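Local coordinates for Ras GTPase-activating-like protein rng2 (Schizosaccharomyces pombe, PDB 1P2X) that binds actin filaments through its calponin-homology domain, the part described here, and helps build the contractile F-actin ring at the division site, at residues Y9-I20 against L102-S113. Sequence-based numbering, arbitrary orientation.
Sequences YLCRVDEAKKWI and LPKVIYCIHALS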
loop_
_atom_site.group_PDB
_atom_site.type_symbol
_atom_site.label_atom_id
_atom_site.label_comp_id
_atom_site.label_asym_id
_atom_site.label_seq_id
_atom_site.Cartn_x
_atom_site.Cartn_y
_atom_site.Cartn_z
ATOM N N TYR A 9 3.546 -8.007 9.324
ATOM C CA TYR A 9 3.427 -7.434 7.990
ATOM C C TYR A 9 1.960 -7.343 7.563
ATOM O O TYR A 9 1.556 -6.385 6.898
ATOM C CB TYR A 9 4.236 -8.232 6.949
ATOM C CG TYR A 9 4.103 -7.641 5.561
ATOM C CD1 TYR A 9 4.538 -6.340 5.297
ATOM C CD2 TYR A 9 3.454 -8.332 4.543
ATOM C CE1 TYR A 9 4.324 -5.738 4.050
ATOM C CE2 TYR A 9 3.247 -7.740 3.291
ATOM C CZ TYR A 9 3.679 -6.444 3.057
ATOM O OH TYR A 9 3.434 -5.837 1.848
ATOM N N LEU A 10 1.162 -8.333 7.946
ATOM C CA LEU A 10 -0.258 -8.301 7.623
ATOM C C LEU A 10 -0.921 -7.142 8.352
ATOM O O LEU A 10 -1.871 -6.543 7.847
ATOM C CB LEU A 10 -0.940 -9.631 7.991
ATOM C CG LEU A 10 -0.857 -10.727 6.924
ATOM C CD1 LEU A 10 -1.417 -12.048 7.467
ATOM C CD2 LEU A 10 -1.625 -10.282 5.685
ATOM N N CYS A 11 -0.432 -6.819 9.546
ATOM C CA CYS A 11 -0.980 -5.677 10.275
ATOM C C CYS A 11 -0.606 -4.399 9.535
ATOM O O CYS A 11 -1.412 -3.481 9.432
ATOM C CB CYS A 11 -0.434 -5.600 11.699
ATOM S SG CYS A 11 -1.057 -6.877 12.801
ATOM N N ARG A 12 0.614 -4.349 9.011
ATOM C CA ARG A 12 1.051 -3.181 8.272
ATOM C C ARG A 12 0.172 -2.988 7.042
ATOM O O ARG A 12 -0.251 -1.867 6.742
ATOM C CB ARG A 12 2.523 -3.313 7.872
ATOM C CG ARG A 12 3.478 -3.639 9.051
ATOM C CD ARG A 12 3.673 -2.466 10.026
ATOM N NE ARG A 12 2.629 -2.348 11.049
ATOM C CZ ARG A 12 2.560 -3.089 12.149
ATOM N NH1 ARG A 12 3.474 -4.020 12.392
ATOM N NH2 ARG A 12 1.593 -2.881 13.033
ATOM N N VAL A 13 -0.105 -4.077 6.329
ATOM C CA VAL A 13 -0.954 -4.027 5.141
ATOM C C VAL A 13 -2.380 -3.603 5.525
ATOM O O VAL A 13 -3.010 -2.800 4.835
ATOM C CB VAL A 13 -1.007 -5.406 4.417
ATOM C CG1 VAL A 13 -1.877 -5.315 3.165
ATOM C CG2 VAL A 13 0.384 -5.868 4.047
ATOM N N ASP A 14 -2.873 -4.138 6.640
ATOM C CA ASP A 14 -4.215 -3.815 7.129
ATOM C C ASP A 14 -4.340 -2.321 7.464
ATOM O O ASP A 14 -5.345 -1.682 7.152
ATOM C CB ASP A 14 -4.529 -4.653 8.377
ATOM C CG ASP A 14 -5.989 -4.631 8.740
ATOM O OD1 ASP A 14 -6.346 -4.108 9.826
ATOM O OD2 ASP A 14 -6.818 -5.144 7.953
ATOM N N GLU A 15 -3.314 -1.779 8.111
ATOM C CA GLU A 15 -3.284 -0.368 8.492
ATOM C C GLU A 15 -3.304 0.566 7.272
ATOM O O GLU A 15 -4.013 1.569 7.262
ATOM C CB GLU A 15 -2.048 -0.088 9.365
ATOM C CG GLU A 15 -2.092 -0.762 10.735
ATOM C CD GLU A 15 -0.724 -0.891 11.375
ATOM O OE1 GLU A 15 0.262 -0.400 10.781
ATOM O OE2 GLU A 15 -0.627 -1.487 12.471
ATOM N N ALA A 16 -2.522 0.227 6.252
ATOM C CA ALA A 16 -2.476 1.011 5.025
ATOM C C ALA A 16 -3.824 0.899 4.298
ATOM O O ALA A 16 -4.305 1.877 3.728
ATOM C CB ALA A 16 -1.343 0.512 4.115
ATOM N N LYS A 17 -4.421 -0.291 4.312
ATOM C CA LYS A 17 -5.706 -0.492 3.658
ATOM C C LYS A 17 -6.729 0.415 4.325
ATOM O O LYS A 17 -7.345 1.253 3.669
ATOM C CB LYS A 17 -6.176 -1.950 3.761
ATOM C CG LYS A 17 -7.416 -2.256 2.928
ATOM C CD LYS A 17 -8.005 -3.648 3.198
ATOM C CE LYS A 17 -8.616 -3.719 4.593
ATOM N NZ LYS A 17 -9.344 -4.980 4.845
ATOM N N LYS A 18 -6.899 0.250 5.632
ATOM C CA LYS A 18 -7.859 1.058 6.384
ATOM C C LYS A 18 -7.710 2.555 6.124
ATOM O O LYS A 18 -8.703 3.246 5.932
ATOM C CB LYS A 18 -7.711 0.808 7.888
ATOM C CG LYS A 18 -8.061 -0.600 8.370
ATOM C CD LYS A 18 -7.704 -0.703 9.852
ATOM C CE LYS A 18 -6.248 -0.234 10.087
ATOM N NZ LYS A 18 -5.906 0.163 11.495
ATOM N N TRP A 19 -6.472 3.047 6.139
ATOM C CA TRP A 19 -6.195 4.461 5.908
ATOM C C TRP A 19 -6.741 4.892 4.555
ATOM O O TRP A 19 -7.382 5.931 4.435
ATOM C CB TRP A 19 -4.688 4.736 5.962
ATOM C CG TRP A 19 -4.380 6.178 5.745
ATOM C CD1 TRP A 19 -4.614 7.204 6.614
ATOM C CD2 TRP A 19 -3.874 6.776 4.544
ATOM N NE1 TRP A 19 -4.291 8.400 6.033
ATOM C CE2 TRP A 19 -3.827 8.171 4.761
ATOM C CE3 TRP A 19 -3.452 6.272 3.305
ATOM C CZ2 TRP A 19 -3.378 9.073 3.787
ATOM C CZ3 TRP A 19 -3.002 7.169 2.335
ATOM C CH2 TRP A 19 -2.969 8.556 2.588
ATOM N N ILE A 20 -6.483 4.084 3.534
ATOM C CA ILE A 20 -6.972 4.382 2.201
ATOM C C ILE A 20 -8.491 4.291 2.183
ATOM O O ILE A 20 -9.145 5.090 1.530
ATOM C CB ILE A 20 -6.370 3.419 1.157
ATOM C CG1 ILE A 20 -4.856 3.641 1.062
ATOM C CG2 ILE A 20 -7.032 3.626 -0.205
ATOM C CD1 ILE A 20 -4.152 2.730 0.073
ATOM N N LEU A 102 6.045 -5.617 -3.452
ATOM C CA LEU A 102 4.781 -5.031 -3.000
ATOM C C LEU A 102 4.849 -4.423 -1.595
ATOM O O LEU A 102 4.124 -3.472 -1.288
ATOM C CB LEU A 102 3.661 -6.071 -3.083
ATOM C CG LEU A 102 3.187 -6.352 -4.519
ATOM C CD1 LEU A 102 2.252 -7.566 -4.552
ATOM C CD2 LEU A 102 2.486 -5.121 -5.085
ATOM N N PRO A 103 5.687 -4.990 -0.715
ATOM C CA PRO A 103 5.836 -4.427 0.631
ATOM C C PRO A 103 6.361 -2.985 0.610
ATOM O O PRO A 103 6.121 -2.212 1.542
ATOM C CB PRO A 103 6.828 -5.387 1.294
ATOM C CG PRO A 103 6.471 -6.700 0.666
ATOM C CD PRO A 103 6.288 -6.338 -0.791
ATOM N N LYS A 104 7.083 -2.627 -0.444
ATOM C CA LYS A 104 7.608 -1.271 -0.562
ATOM C C LYS A 104 6.473 -0.319 -0.895
ATOM O O LYS A 104 6.539 0.875 -0.596
ATOM C CB LYS A 104 8.691 -1.193 -1.639
ATOM C CG LYS A 104 9.386 0.153 -1.715
ATOM C CD LYS A 104 10.598 0.113 -2.638
ATOM C CE LYS A 104 11.589 -0.954 -2.199
ATOM N NZ LYS A 104 12.795 -0.980 -3.082
ATOM N N VAL A 105 5.427 -0.848 -1.522
ATOM C CA VAL A 105 4.257 -0.039 -1.839
ATOM C C VAL A 105 3.540 0.274 -0.531
ATOM O O VAL A 105 3.209 1.427 -0.252
ATOM C CB VAL A 105 3.302 -0.787 -2.799
ATOM C CG1 VAL A 105 1.993 -0.035 -2.937
ATOM C CG2 VAL A 105 3.964 -0.944 -4.166
ATOM N N ILE A 106 3.319 -0.762 0.272
ATOM C CA ILE A 106 2.670 -0.615 1.567
ATOM C C ILE A 106 3.470 0.364 2.425
ATOM O O ILE A 106 2.906 1.179 3.149
ATOM C CB ILE A 106 2.576 -1.982 2.286
ATOM C CG1 ILE A 106 1.765 -2.969 1.434
ATOM C CG2 ILE A 106 1.947 -1.825 3.654
ATOM C CD1 ILE A 106 0.409 -2.426 0.978
ATOM N N TYR A 107 4.794 0.262 2.335
ATOM C CA TYR A 107 5.710 1.139 3.064
ATOM C C TYR A 107 5.519 2.575 2.583
ATOM O O TYR A 107 5.408 3.502 3.378
ATOM C CB TYR A 107 7.153 0.690 2.815
ATOM C CG TYR A 107 8.215 1.551 3.472
ATOM C CD1 TYR A 107 8.270 1.702 4.858
ATOM C CD2 TYR A 107 9.174 2.200 2.702
ATOM C CE1 TYR A 107 9.260 2.487 5.453
ATOM C CE2 TYR A 107 10.158 2.986 3.282
ATOM C CZ TYR A 107 10.196 3.127 4.651
ATOM O OH TYR A 107 11.158 3.928 5.212
ATOM N N CYS A 108 5.468 2.749 1.270
ATOM C CA CYS A 108 5.280 4.068 0.704
ATOM C C CYS A 108 3.964 4.666 1.199
ATOM O O CYS A 108 3.905 5.850 1.563
ATOM C CB CYS A 108 5.302 3.997 -0.827
ATOM S SG CYS A 108 4.941 5.572 -1.641
ATOM N N ILE A 109 2.916 3.847 1.248
ATOM C CA ILE A 109 1.608 4.321 1.703
ATOM C C ILE A 109 1.621 4.800 3.160
ATOM O O ILE A 109 0.956 5.779 3.504
ATOM C CB ILE A 109 0.542 3.228 1.527
ATOM C CG1 ILE A 109 0.274 3.009 0.030
ATOM C CG2 ILE A 109 -0.735 3.605 2.277
ATOM C CD1 ILE A 109 -0.670 1.883 -0.275
ATOM N N HIS A 110 2.370 4.105 4.015
ATOM C CA HIS A 110 2.465 4.492 5.418
ATOM C C HIS A 110 3.172 5.856 5.529
ATOM O O HIS A 110 2.706 6.754 6.231
ATOM C CB HIS A 110 3.247 3.446 6.230
ATOM C CG HIS A 110 2.429 2.271 6.682
ATOM N ND1 HIS A 110 2.285 1.939 8.012
ATOM C CD2 HIS A 110 1.763 1.320 5.982
ATOM C CE1 HIS A 110 1.566 0.836 8.115
ATOM N NE2 HIS A 110 1.241 0.434 6.898
ATOM N N ALA A 111 4.294 6.000 4.825
ATOM C CA ALA A 111 5.076 7.233 4.867
ATOM C C ALA A 111 4.235 8.405 4.354
ATOM O O ALA A 111 4.233 9.485 4.949
ATOM C CB ALA A 111 6.344 7.079 4.033
ATOM N N LEU A 112 3.515 8.186 3.255
ATOM C CA LEU A 112 2.639 9.217 2.716
ATOM C C LEU A 112 1.587 9.612 3.759
ATOM O O LEU A 112 1.345 10.797 3.981
ATOM C CB LEU A 112 1.940 8.727 1.450
ATOM C CG LEU A 112 0.990 9.729 0.780
ATOM C CD1 LEU A 112 1.811 10.897 0.231
ATOM C CD2 LEU A 112 0.186 9.056 -0.342
ATOM N N SER A 113 0.970 8.625 4.405
ATOM C CA SER A 113 -0.060 8.919 5.396
ATOM C C SER A 113 0.470 9.851 6.482
ATOM O O SER A 113 -0.227 10.783 6.909
ATOM C CB SER A 113 -0.595 7.642 6.048
ATOM O OG SER A 113 0.337 7.116 6.971
#
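In the helical core of the calponin-homology domain, helix 9-20 packs on helix 102-113 at 51°, their axes 9.4 Å apart. Ala16 sits where the helices come close, its CA 6.1 Å from His110 CA, and a methyl group suits the place: CB meets Ile109 CG2 at 3.6 Å and also touches His110 CD2 and Ile106 CG2. The polar link is made by His110, whose NE2 donates to Arg12 O over 2.7 Å, nearly straight at 165°, with the oxygen in the ring plane. Arg12 O also takes the helical bond from Ala16 N, the two donors arriving from opposite faces of the carbonyl plane. Glu15 OE1 lies at the same ring's edge, 3.2 Å from His110 CE1, while Arg12 forms a two-pronged salt bridge with the Glu15 carboxylate, NE to OE1 and NH2 to OE2, and Ser128 N donates to OE2. At the Tyr9 end of the contact, the Tyr9 side chain crosses Pro103 at about a right angle, CZ and OH against CG; its hydroxyl is hydrogen-bonded to Glu35 OE1 on helix 34-37. At the other end, with CG opposite the backbone N (chi1 -179°), Trp19 presents one indole face to Ser113 CB, a CH-pi contact 3.6 Å from the five-membered ring's centroid, while CE3 meets Ile109 CG2 and CH2 meets Leu112 CD2. Serine suits this place because its short side chain lets the ring come close. A leucine in place of Trp19 would probably leave Ser113 CB without its aromatic cover and open a gap beside Ile109 and Leu112. Apolar packing thus makes most of this buried interface, and with Glu15's charge largely answered by Arg12, the histidine need only act as an N-H donor.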